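Local coordinates for uncharacterized peroxidase-related protein (Silicibacter sp., PDB 2PFX) that is of unknown function but is probably a peroxidase-related oxidoreductase of the carboxymuconolactone decarboxylase family, in the AhpD-like clan, at residues 104-109 and 117-122. Numbering follows the deposited sequence.
Sequences PQLGEM and APLDAR
The loop joining two consecutive helices folds back so that Ala117, Pro118 and Leu119, on the way into helix 121-136, lie against Leu106 and Met109 of helix 104-112. The contact is small and apolar.

Met109, a selenomethionine, makes the closer approach. Its CG lies anti to the carbonyl carbon (chi1 -73°) and the chain beyond is extended, which carries SE out to the loop. There SE rests on the main chain and the methyl of Ala117, with Met109 SE 3.8 Å from Ala117 CA. The same atom also meets the proline ring at its CD carbon, with Met109 SE 4.0 Å from Pro118 CD. The selenomethionine chain and this ring cross at about a right angle, and CE also comes near CD.

Leu106 sits one helical turn earlier. Its CG is anti to the backbone N (chi1 178°), and its CD1 methyl faces the methyls of Ala117 and Leu119 together. Leu106 CD1 is 4.3 Å from Ala117 CB and 4.2 Å from Leu119 CD2, ordinary methyl-to-methyl packing. Leu106 and Leu119 both also pack on Met75 of helix 70-84, which joins the two segments to a third element.

The loop bends sharply here. Pro118 is the centre of an inverse gamma turn, with a weak bond of 2.9 Å from Leu119 N to Ala117 O. Asp120 then takes the N-cap position, its OD1 accepting from Gln123 N.

A second subunit closes in as well: its Phe87 packs on Met109 and its Gly1 on Pro118. The contact is plain packing in an all-helical chain, consistent with the AhpD-like fold of its family, where a short loop links consecutive helices and folds its apolar residues back on the first, beside a subunit interface.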
loop_
_atom_site.group_PDB
_atom_site.type_symbol
_atom_site.label_atom_id
_atom_site.label_comp_id
_atom_site.label_asym_id
_atom_site.label_seq_id
_atom_site.Cartn_x
_atom_site.Cartn_y
_atom_site.Cartn_z
ATOM N N PRO A 104 32.074 4.790 -5.299
ATOM C CA PRO A 104 31.233 5.116 -4.143
ATOM C C PRO A 104 29.857 5.609 -4.550
ATOM O O PRO A 104 28.904 5.251 -3.835
ATOM C CB PRO A 104 32.044 6.204 -3.443
ATOM C CG PRO A 104 33.462 5.812 -3.737
ATOM C CD PRO A 104 33.396 5.447 -5.209
ATOM N N GLN A 105 29.771 6.378 -5.645
ATOM C CA GLN A 105 28.482 6.917 -6.063
ATOM C C GLN A 105 27.498 5.829 -6.464
ATOM O O GLN A 105 26.292 5.962 -6.257
ATOM C CB GLN A 105 28.640 7.906 -7.233
ATOM C CG GLN A 105 27.400 8.766 -7.406
ATOM C CD GLN A 105 27.182 9.259 -8.816
ATOM O OE1 GLN A 105 27.770 8.763 -9.772
ATOM N NE2 GLN A 105 26.318 10.258 -8.948
ATOM N N LEU A 106 28.002 4.748 -7.045
ATOM C CA LEU A 106 27.099 3.654 -7.396
ATOM C C LEU A 106 26.500 3.040 -6.131
ATOM O O LEU A 106 25.300 2.761 -6.089
ATOM C CB LEU A 106 27.812 2.559 -8.182
ATOM C CG LEU A 106 26.979 1.332 -8.561
ATOM C CD1 LEU A 106 25.897 1.754 -9.539
ATOM C CD2 LEU A 106 27.862 0.224 -9.112
ATOM N N GLY A 107 27.338 2.844 -5.108
ATOM C CA GLY A 107 26.768 2.322 -3.857
ATOM C C GLY A 107 25.677 3.199 -3.293
ATOM O O GLY A 107 24.678 2.676 -2.795
ATOM N N GLU A 108 25.876 4.518 -3.407
ATOM C CA GLU A 108 24.889 5.415 -2.805
ATOM C C GLU A 108 23.594 5.383 -3.570
ATOM O O GLU A 108 22.491 5.387 -3.023
ATOM C CB GLU A 108 25.474 6.830 -2.733
ATOM C CG GLU A 108 26.706 6.894 -1.848
ATOM C CD GLU A 108 26.329 6.657 -0.401
ATOM O OE1 GLU A 108 25.696 7.592 0.147
ATOM O OE2 GLU A 108 26.637 5.597 0.184
HETATM N N MSE A 109 23.745 5.362 -4.885
HETATM C CA MSE A 109 22.590 5.285 -5.764
HETATM C C MSE A 109 21.760 4.052 -5.472
HETATM O O MSE A 109 20.543 4.140 -5.419
HETATM C CB MSE A 109 23.018 5.296 -7.241
HETATM C CG MSE A 109 23.506 6.644 -7.730
HETATM SE SE MSE A 109 24.355 6.422 -9.466
HETATM C CE MSE A 109 23.967 8.222 -10.012
ATOM N N ALA A 117 20.444 5.138 -11.332
ATOM C CA ALA A 117 21.787 4.755 -11.752
ATOM C C ALA A 117 21.843 4.551 -13.270
ATOM O O ALA A 117 20.946 3.918 -13.827
ATOM C CB ALA A 117 22.228 3.501 -11.022
ATOM N N PRO A 118 22.883 5.050 -13.917
ATOM C CA PRO A 118 22.999 4.867 -15.385
ATOM C C PRO A 118 23.599 3.517 -15.717
ATOM O O PRO A 118 24.754 3.352 -16.110
ATOM C CB PRO A 118 23.949 6.006 -15.768
ATOM C CG PRO A 118 24.867 6.105 -14.588
ATOM C CD PRO A 118 24.024 5.799 -13.390
ATOM N N LEU A 119 22.765 2.500 -15.552
ATOM C CA LEU A 119 23.179 1.129 -15.759
ATOM C C LEU A 119 22.872 0.686 -17.189
ATOM O O LEU A 119 21.951 1.207 -17.816
ATOM C CB LEU A 119 22.377 0.175 -14.856
ATOM C CG LEU A 119 22.570 0.425 -13.360
ATOM C CD1 LEU A 119 21.666 -0.470 -12.536
ATOM C CD2 LEU A 119 24.027 0.217 -12.987
ATOM N N ASP A 120 23.628 -0.315 -17.629
ATOM C CA ASP A 120 23.193 -0.952 -18.869
ATOM C C ASP A 120 21.897 -1.714 -18.609
ATOM O O ASP A 120 21.524 -1.996 -17.467
ATOM C CB ASP A 120 24.311 -1.817 -19.439
ATOM C CG ASP A 120 24.693 -3.031 -18.641
ATOM O OD1 ASP A 120 23.897 -3.499 -17.806
ATOM O OD2 ASP A 120 25.826 -3.516 -18.860
ATOM N N ALA A 121 21.181 -2.037 -19.697
ATOM C CA ALA A 121 19.870 -2.645 -19.563
ATOM C C ALA A 121 19.903 -3.987 -18.839
ATOM O O ALA A 121 19.008 -4.310 -18.046
ATOM C CB ALA A 121 19.191 -2.834 -20.916
ATOM N N ARG A 122 20.943 -4.756 -19.124
ATOM C CA ARG A 122 21.106 -6.048 -18.461
ATOM C C ARG A 122 21.057 -5.885 -16.936
ATOM O O ARG A 122 20.298 -6.595 -16.272
ATOM C CB ARG A 122 22.416 -6.699 -18.877
ATOM C CG ARG A 122 22.858 -7.913 -18.070
ATOM C CD ARG A 122 24.371 -8.083 -18.108
ATOM N NE ARG A 122 24.919 -8.977 -17.091
ATOM C CZ ARG A 122 24.906 -10.308 -17.167
ATOM N NH1 ARG A 122 24.363 -10.903 -18.224
ATOM N NH2 ARG A 122 25.429 -11.054 -16.191
#